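Local coordinates for protein pectate lyase (Bacillus, PDB 3VMV) that probably cleaves polygalacturonate (pectate) by a lyase reaction, as a secreted polysaccharide lyase of family 1 built on a parallel beta-helix, at residues M10-A18 with N101-N109; Q108-R116 with H136-P144. All coordinates share one frame; numbering follows the deposited sequence.

Interaction 1 (M10-A18 with N101-N109)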
loop_
_atom_site.group_PDB
_atom_site.type_symbol
_atom_site.label_atom_id
_atom_site.label_comp_id
_atom_site.label_asym_id
_atom_site.label_seq_id
_atom_site.Cartn_x
_atom_site.Cartn_y
_atom_site.Cartn_z
ATOM N N MET A 10 -4.950 14.468 -6.060
ATOM C CA MET A 10 -5.521 15.643 -5.413
ATOM C C MET A 10 -4.434 16.354 -4.640
ATOM O O MET A 10 -3.270 15.927 -4.650
ATOM C CB MET A 10 -6.646 15.252 -4.448
ATOM C CG MET A 10 -7.788 14.505 -5.154
ATOM S SD MET A 10 -9.208 14.174 -4.147
ATOM C CE MET A 10 -9.876 15.809 -3.877
ATOM N N ASN A 11 -4.821 17.445 -3.987
ATOM C CA ASN A 11 -3.914 18.199 -3.131
ATOM C C ASN A 11 -2.668 18.608 -3.893
ATOM O O ASN A 11 -1.573 18.604 -3.345
ATOM C CB ASN A 11 -3.548 17.379 -1.887
ATOM C CG ASN A 11 -2.841 18.209 -0.832
ATOM O OD1 ASN A 11 -3.300 19.298 -0.482
ATOM N ND2 ASN A 11 -1.720 17.699 -0.315
ATOM N N GLY A 12 -2.836 18.946 -5.173
ATOM C CA GLY A 12 -1.713 19.378 -5.993
ATOM C C GLY A 12 -1.065 18.337 -6.904
ATOM O O GLY A 12 -0.261 18.684 -7.767
ATOM N N GLY A 13 -1.373 17.059 -6.684
ATOM C CA GLY A 13 -0.893 15.991 -7.540
ATOM C C GLY A 13 0.411 15.370 -7.052
ATOM O O GLY A 13 1.017 15.838 -6.062
ATOM N N THR A 14 0.833 14.325 -7.747
ATOM C CA THR A 14 2.074 13.633 -7.407
ATOM C C THR A 14 2.932 13.434 -8.651
ATOM O O THR A 14 2.536 12.746 -9.615
ATOM C CB THR A 14 1.769 12.265 -6.745
ATOM O OG1 THR A 14 0.932 12.440 -5.605
ATOM C CG2 THR A 14 3.045 11.596 -6.317
ATOM N N THR A 15 4.106 14.073 -8.639
ATOM C CA THR A 15 5.078 13.978 -9.703
ATOM C C THR A 15 6.407 13.401 -9.228
ATOM O O THR A 15 7.298 13.140 -10.031
ATOM C CB THR A 15 5.383 15.362 -10.327
ATOM O OG1 THR A 15 5.852 16.257 -9.312
ATOM C CG2 THR A 15 4.134 15.946 -10.995
ATOM N N GLY A 16 6.530 13.178 -7.927
ATOM C CA GLY A 16 7.751 12.589 -7.393
ATOM C C GLY A 16 9.011 13.380 -7.714
ATOM O O GLY A 16 9.093 14.614 -7.492
ATOM N N GLY A 17 10.009 12.672 -8.227
ATOM C CA GLY A 17 11.316 13.255 -8.508
ATOM C C GLY A 17 11.450 13.766 -9.918
ATOM O O GLY A 17 12.555 14.074 -10.351
ATOM N N ALA A 18 10.343 13.843 -10.648
ATOM C CA ALA A 18 10.417 14.263 -12.049
ATOM C C ALA A 18 10.962 15.684 -12.180
ATOM O O ALA A 18 10.605 16.576 -11.411
ATOM C CB ALA A 18 9.058 14.155 -12.710
ATOM N N ASN A 101 7.072 11.976 7.079
ATOM C CA ASN A 101 6.804 13.365 6.682
ATOM C C ASN A 101 7.341 13.651 5.278
ATOM O O ASN A 101 8.035 14.624 5.012
ATOM C CB ASN A 101 7.339 14.362 7.715
ATOM C CG ASN A 101 6.606 15.703 7.661
ATOM O OD1 ASN A 101 5.602 15.865 6.983
ATOM N ND2 ASN A 101 7.137 16.691 8.426
ATOM N N ALA A 102 6.993 12.723 4.396
ATOM C CA ALA A 102 7.474 12.712 3.040
ATOM C C ALA A 102 6.365 13.150 2.097
ATOM O O ALA A 102 5.233 12.701 2.249
ATOM C CB ALA A 102 7.957 11.292 2.707
ATOM N N HIS A 103 6.678 14.059 1.168
ATOM C CA HIS A 103 5.668 14.709 0.335
ATOM C C HIS A 103 6.028 14.636 -1.117
ATOM O O HIS A 103 7.146 14.950 -1.482
ATOM C CB HIS A 103 5.520 16.155 0.767
ATOM C CG HIS A 103 4.987 16.276 2.154
ATOM N ND1 HIS A 103 5.762 16.035 3.267
ATOM C CD2 HIS A 103 3.732 16.502 2.605
ATOM C CE1 HIS A 103 5.015 16.152 4.353
ATOM N NE2 HIS A 103 3.784 16.440 3.979
ATOM N N ASN A 104 5.068 14.205 -1.932
ATOM C CA ASN A 104 5.253 14.088 -3.375
ATOM C C ASN A 104 6.324 13.037 -3.691
ATOM O O ASN A 104 7.435 13.346 -4.164
ATOM C CB ASN A 104 5.595 15.460 -4.026
ATOM C CG ASN A 104 5.610 15.377 -5.540
ATOM O OD1 ASN A 104 4.859 14.590 -6.117
ATOM N ND2 ASN A 104 6.481 16.141 -6.188
ATOM N N ILE A 105 5.957 11.787 -3.421
ATOM C CA ILE A 105 6.860 10.649 -3.511
ATOM C C ILE A 105 6.252 9.574 -4.408
ATOM O O ILE A 105 5.073 9.239 -4.258
ATOM C CB ILE A 105 7.068 10.018 -2.131
ATOM C CG1 ILE A 105 7.343 11.097 -1.053
ATOM C CG2 ILE A 105 8.164 8.972 -2.187
ATOM C CD1 ILE A 105 8.696 11.831 -1.188
ATOM N N ILE A 106 7.039 9.052 -5.335
ATOM C CA ILE A 106 6.652 7.913 -6.148
ATOM C C ILE A 106 7.586 6.727 -5.859
ATOM O O ILE A 106 8.798 6.882 -5.886
ATOM C CB ILE A 106 6.733 8.275 -7.636
ATOM C CG1 ILE A 106 5.760 9.410 -7.911
ATOM C CG2 ILE A 106 6.439 7.029 -8.516
ATOM C CD1 ILE A 106 5.731 9.847 -9.387
ATOM N N ILE A 107 7.018 5.556 -5.559
ATOM C CA ILE A 107 7.780 4.292 -5.517
ATOM C C ILE A 107 7.173 3.396 -6.584
ATOM O O ILE A 107 5.964 3.087 -6.535
ATOM C CB ILE A 107 7.673 3.654 -4.149
ATOM C CG1 ILE A 107 8.147 4.627 -3.070
ATOM C CG2 ILE A 107 8.443 2.302 -4.088
ATOM C CD1 ILE A 107 7.950 4.180 -1.680
ATOM N N GLN A 108 7.982 3.018 -7.563
ATOM C CA GLN A 108 7.441 2.369 -8.753
ATOM C C GLN A 108 8.377 1.295 -9.255
ATOM O O GLN A 108 9.629 1.457 -9.291
ATOM C CB GLN A 108 7.267 3.455 -9.797
ATOM C CG GLN A 108 6.595 2.983 -11.067
ATOM C CD GLN A 108 6.268 4.146 -11.980
ATOM O OE1 GLN A 108 5.101 4.355 -12.395
ATOM N NE2 GLN A 108 7.278 4.892 -12.318
ATOM N N ASN A 109 7.792 0.210 -9.756
ATOM C CA ASN A 109 8.552 -0.849 -10.421
ATOM C C ASN A 109 9.672 -1.486 -9.593
ATOM O O ASN A 109 10.748 -1.796 -10.126
ATOM C CB ASN A 109 9.136 -0.358 -11.760
ATOM C CG ASN A 109 9.533 -1.497 -12.679
ATOM O OD1 ASN A 109 8.791 -2.485 -12.827
ATOM N ND2 ASN A 109 10.715 -1.366 -13.297
#
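At a corner of the parallel beta-helix, where strand 97-103 gives way to strand 105-108, the side chain of Asn-104 reaches out to hold the N-terminal loop by the backbone of Thr-15 and Gly-16. The chain turns this corner at Asn-104 itself, where phi is 64°. With CG trans to the backbone N (chi1 -173°), its amide extends away from the coil and into the loop. OD1 takes two backbone donors. Thr-15 N, at 2.7 Å from Asn-104 OD1, lies in the carbonyl plane on a lone pair, whereas Gly-16 N, at 2.8 Å from the same oxygen, stands above that plane. The other amide branch works as a donor: Asn-104 ND2 lies 3.2 Å from Thr-15 OG1, which sits close to the amide plane, and ND2 also binds Asn-80 OD1 on strand 78-85. Asn-104 is thus held at both polar ends, which fixes the rotation of its amide.

Beside this polar grip, CD1 of Ile-106 packs 3.6 Å from Thr-15 C, and its CG1 lies 3.8 Å from Thr-14 CG2. Thr-14 turns this methyl to the strand while its OG1 bonds to Ala-8 O. Gly-16 passes so near that a CB would collide with Ile-106 CG1; its CA instead makes a C-H...O contact of 3.3 Å with Asn-104 O. Replacing Asn-104 with an alanine would probably leave Thr-15 N and Gly-16 N without their shared acceptor, and Thr-15 OG1 and Asn-80 OD1 without the amide donor. Segment 10-18 has no regular strand, and the Asn-104 amide supplies all three hydrogen bonds between the segments, which is consistent with one side chain anchoring an irregular loop to the coil.

Interaction 2 (Q108-R116 with H136-P144)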
loop_
_atom_site.group_PDB
_atom_site.type_symbol
_atom_site.label_atom_id
_atom_site.label_comp_id
_atom_site.label_asym_id
_atom_site.label_seq_id
_atom_site.Cartn_x
_atom_site.Cartn_y
_atom_site.Cartn_z
ATOM N N GLN A 108 7.982 3.018 -7.563
ATOM C CA GLN A 108 7.441 2.369 -8.753
ATOM C C GLN A 108 8.377 1.295 -9.255
ATOM O O GLN A 108 9.629 1.457 -9.291
ATOM C CB GLN A 108 7.267 3.455 -9.797
ATOM C CG GLN A 108 6.595 2.983 -11.067
ATOM C CD GLN A 108 6.268 4.146 -11.980
ATOM O OE1 GLN A 108 5.101 4.355 -12.395
ATOM N NE2 GLN A 108 7.278 4.892 -12.318
ATOM N N ASN A 109 7.792 0.210 -9.756
ATOM C CA ASN A 109 8.552 -0.849 -10.421
ATOM C C ASN A 109 9.672 -1.486 -9.593
ATOM O O ASN A 109 10.748 -1.796 -10.126
ATOM C CB ASN A 109 9.136 -0.358 -11.760
ATOM C CG ASN A 109 9.533 -1.497 -12.679
ATOM O OD1 ASN A 109 8.791 -2.485 -12.827
ATOM N ND2 ASN A 109 10.715 -1.366 -13.297
ATOM N N VAL A 110 9.428 -1.646 -8.298
ATOM C CA VAL A 110 10.373 -2.416 -7.470
ATOM C C VAL A 110 9.702 -3.641 -6.830
ATOM O O VAL A 110 8.478 -3.676 -6.641
ATOM C CB VAL A 110 11.011 -1.519 -6.332
ATOM C CG1 VAL A 110 11.775 -0.369 -6.937
ATOM C CG2 VAL A 110 9.903 -1.014 -5.367
ATOM N N SER A 111 10.511 -4.634 -6.458
ATOM C CA SER A 111 10.019 -5.767 -5.698
ATOM C C SER A 111 10.593 -5.647 -4.309
ATOM O O SER A 111 11.804 -5.456 -4.185
ATOM C CB SER A 111 10.488 -7.079 -6.302
ATOM O OG SER A 111 9.997 -7.194 -7.642
ATOM N N ILE A 112 9.749 -5.732 -3.291
ATOM C CA ILE A 112 10.225 -5.593 -1.905
ATOM C C ILE A 112 9.665 -6.760 -1.152
ATOM O O ILE A 112 8.417 -6.956 -1.119
ATOM C CB ILE A 112 9.720 -4.278 -1.256
ATOM C CG1 ILE A 112 10.109 -3.071 -2.136
ATOM C CG2 ILE A 112 10.322 -4.154 0.183
ATOM C CD1 ILE A 112 9.743 -1.725 -1.511
ATOM N N HIS A 113 10.531 -7.546 -0.512
ATOM C CA HIS A 113 10.038 -8.795 0.007
ATOM C C HIS A 113 10.854 -9.348 1.176
ATOM O O HIS A 113 11.989 -8.993 1.407
ATOM C CB HIS A 113 9.982 -9.829 -1.140
ATOM C CG HIS A 113 11.337 -10.178 -1.691
ATOM N ND1 HIS A 113 12.059 -11.270 -1.251
ATOM C CD2 HIS A 113 12.102 -9.584 -2.640
ATOM C CE1 HIS A 113 13.210 -11.332 -1.901
ATOM N NE2 HIS A 113 13.266 -10.317 -2.748
ATOM N N HIS A 114 10.175 -10.204 1.933
ATOM C CA HIS A 114 10.748 -10.897 3.087
ATOM C C HIS A 114 11.328 -9.874 4.056
ATOM O O HIS A 114 12.419 -10.090 4.607
ATOM C CB HIS A 114 11.781 -11.958 2.692
ATOM C CG HIS A 114 11.180 -13.086 1.925
ATOM N ND1 HIS A 114 11.045 -13.062 0.550
ATOM C CD2 HIS A 114 10.620 -14.245 2.343
ATOM C CE1 HIS A 114 10.471 -14.188 0.151
ATOM N NE2 HIS A 114 10.217 -14.931 1.218
ATOM N N VAL A 115 10.561 -8.811 4.316
ATOM C CA VAL A 115 11.039 -7.767 5.224
ATOM C C VAL A 115 10.683 -8.150 6.657
ATOM O O VAL A 115 9.524 -8.106 7.053
ATOM C CB VAL A 115 10.470 -6.395 4.860
ATOM C CG1 VAL A 115 11.136 -5.269 5.733
ATOM C CG2 VAL A 115 10.784 -6.105 3.368
ATOM N N ARG A 116 11.687 -8.540 7.434
ATOM C CA ARG A 116 11.516 -8.824 8.860
ATOM C C ARG A 116 12.119 -7.713 9.746
ATOM O O ARG A 116 11.510 -7.292 10.736
ATOM C CB ARG A 116 12.163 -10.160 9.236
ATOM C CG ARG A 116 12.215 -10.360 10.747
ATOM C CD ARG A 116 12.393 -11.803 11.160
ATOM N NE ARG A 116 12.632 -11.884 12.604
ATOM C CZ ARG A 116 11.702 -11.776 13.557
ATOM N NH1 ARG A 116 10.419 -11.613 13.273
ATOM N NH2 ARG A 116 12.068 -11.854 14.833
ATOM N N HIS A 136 2.966 -0.319 -9.571
ATOM C CA HIS A 136 3.682 -1.310 -10.370
ATOM C C HIS A 136 4.835 -1.979 -9.633
ATOM O O HIS A 136 5.872 -2.258 -10.203
ATOM C CB HIS A 136 4.140 -0.724 -11.724
ATOM C CG HIS A 136 3.079 -0.763 -12.783
ATOM N ND1 HIS A 136 2.335 0.345 -13.129
ATOM C CD2 HIS A 136 2.608 -1.788 -13.539
ATOM C CE1 HIS A 136 1.501 0.019 -14.110
ATOM N NE2 HIS A 136 1.630 -1.273 -14.362
ATOM N N ASN A 137 4.593 -2.268 -8.355
ATOM C CA ASN A 137 5.549 -2.997 -7.539
ATOM C C ASN A 137 5.058 -4.408 -7.230
ATOM O O ASN A 137 3.915 -4.765 -7.540
ATOM C CB ASN A 137 5.750 -2.267 -6.234
ATOM C CG ASN A 137 6.055 -0.783 -6.427
ATOM O OD1 ASN A 137 5.255 0.110 -5.984
ATOM N ND2 ASN A 137 7.172 -0.489 -7.008
ATOM N N GLU A 138 5.913 -5.183 -6.561
ATOM C CA GLU A 138 5.521 -6.504 -6.076
ATOM C C GLU A 138 6.006 -6.612 -4.655
ATOM O O GLU A 138 7.143 -6.285 -4.365
ATOM C CB GLU A 138 6.093 -7.633 -6.942
ATOM C CG GLU A 138 5.532 -7.532 -8.356
ATOM C CD GLU A 138 5.885 -8.673 -9.283
ATOM O OE1 GLU A 138 6.261 -9.783 -8.827
ATOM O OE2 GLU A 138 5.754 -8.491 -10.517
ATOM N N PHE A 139 5.124 -7.116 -3.798
ATOM C CA PHE A 139 5.387 -7.218 -2.366
ATOM C C PHE A 139 5.025 -8.602 -1.923
ATOM O O PHE A 139 3.925 -9.081 -2.253
ATOM C CB PHE A 139 4.528 -6.226 -1.582
ATOM C CG PHE A 139 4.609 -4.796 -2.092
ATOM C CD1 PHE A 139 5.788 -4.071 -1.975
ATOM C CD2 PHE A 139 3.493 -4.182 -2.641
ATOM C CE1 PHE A 139 5.894 -2.754 -2.437
ATOM C CE2 PHE A 139 3.569 -2.851 -3.087
ATOM C CZ PHE A 139 4.761 -2.133 -2.993
ATOM N N TYR A 140 5.876 -9.262 -1.138
ATOM C CA TYR A 140 5.542 -10.631 -0.744
ATOM C C TYR A 140 6.409 -11.074 0.430
ATOM O O TYR A 140 7.434 -10.441 0.704
ATOM C CB TYR A 140 5.674 -11.600 -1.933
ATOM C CG TYR A 140 6.979 -11.588 -2.684
ATOM C CD1 TYR A 140 7.993 -12.511 -2.383
ATOM C CD2 TYR A 140 7.191 -10.680 -3.717
ATOM C CE1 TYR A 140 9.156 -12.544 -3.109
ATOM C CE2 TYR A 140 8.388 -10.693 -4.446
ATOM C CZ TYR A 140 9.350 -11.637 -4.128
ATOM O OH TYR A 140 10.569 -11.693 -4.788
ATOM N N SER A 141 6.011 -12.153 1.092
ATOM C CA SER A 141 6.912 -12.815 2.053
ATOM C C SER A 141 6.623 -14.307 1.972
ATOM O O SER A 141 6.927 -14.897 0.930
ATOM C CB SER A 141 6.840 -12.219 3.476
ATOM O OG SER A 141 5.610 -12.453 4.122
ATOM N N GLU A 142 6.033 -14.921 3.010
ATOM C CA GLU A 142 5.564 -16.293 2.880
ATOM C C GLU A 142 4.213 -16.412 3.568
ATOM O O GLU A 142 3.982 -15.771 4.611
ATOM C CB GLU A 142 6.535 -17.274 3.562
ATOM C CG GLU A 142 7.965 -17.267 3.081
ATOM C CD GLU A 142 8.153 -17.796 1.664
ATOM O OE1 GLU A 142 7.277 -18.529 1.147
ATOM O OE2 GLU A 142 9.223 -17.511 1.059
ATOM N N PHE A 143 3.340 -17.257 3.024
ATOM C CA PHE A 143 2.096 -17.619 3.701
ATOM C C PHE A 143 1.749 -19.049 3.274
ATOM O O PHE A 143 1.560 -19.299 2.083
ATOM C CB PHE A 143 0.955 -16.692 3.334
ATOM C CG PHE A 143 -0.348 -17.115 3.921
ATOM C CD1 PHE A 143 -0.570 -17.058 5.298
ATOM C CD2 PHE A 143 -1.335 -17.628 3.104
ATOM C CE1 PHE A 143 -1.717 -17.501 5.861
ATOM C CE2 PHE A 143 -2.546 -18.057 3.666
ATOM C CZ PHE A 143 -2.722 -18.010 5.042
ATOM N N PRO A 144 1.598 -19.971 4.237
ATOM C CA PRO A 144 1.661 -19.731 5.683
ATOM C C PRO A 144 3.091 -19.678 6.212
ATOM O O PRO A 144 3.307 -19.321 7.390
ATOM C CB PRO A 144 0.937 -20.972 6.274
ATOM C CG PRO A 144 1.159 -22.008 5.284
ATOM C CD PRO A 144 1.016 -21.296 3.941
HETATM O O HOH W 1 9.098 -9.768 -7.916
HETATM O O HOH W 2 7.998 -8.296 3.127
#
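Strands 111-113 and 138-140 are neighbouring rungs on one face of the parallel beta-helix, their axes nearly parallel and 4.8 Å apart. Backbone bonds set the register: Ser-111 pairs with Glu-138, Ile-112 with Phe-139 and His-113 with Tyr-140. Glu-138 N binds Val-110 O, Ile-112 N binds Glu-138 O and His-114 N binds Tyr-140 O, while Tyr-140 N to Ile-112 O is weak.

Apolar contact is made in the interior, where Ile-112 and Phe-139 lie side by side, Ile-112 CB 4.0 Å from Phe-139 CD1, with Ile-123 of strand 123-126 beside both.

Aromatic contact occupies the other face. The His-113 and Tyr-140 rings are nearly parallel (6°) but slid apart, and His-113 CB rests over the phenol face, 3.4 Å from the Tyr-140 ring centroid. CG between backbone N and carbonyl carbon in both residues (chi1 65° and 53°) keeps these rings side by side. Just past the strand ends, Ser-141 CA makes a CH-pi contact 4.0 Å from the His-114 ring centroid.

Polar side chains form a chain of hydrogen bonds: His-113 NE2 with Glu-91 OE2, His-113 ND1 with His-114 ND1 (2.7 Å, nearly straight), and His-114 NE2 to Glu-142 OE2 at 2.8 Å. This last donor lies on the anti side of the carboxylate but well out of its plane. A water bridges Ser-111 OG and Glu-138 OE1; Glu-138 OE2 is hydrogen-bonded to Val-322 N.

With one proton between the ND1 atoms and a carboxylate at each NE2, the histidine pair probably carries a single positive charge, which Glu-91 and Glu-142 would help to balance.

How the interactions relate
From the N terminus, the chain first passes through the loop 10-18, before the first strand of the coil, and interaction 1 closes 83 residues on, at the corner residue Asn-104 and in strand 105-108. Interaction 2 opens on the same run of chain, sharing Gln-108 and Asn-109, and closes after a much shorter excursion of 19 residues through strands 123-126 and 132-135. The two loops therefore follow in series, neither nesting nor crossing. Their centres are about 20 Å apart. Interaction 1 fastens the N-terminal loop to a corner of the beta-helix, whereas interaction 2 joins successive turns through strands 111-113 and 138-140.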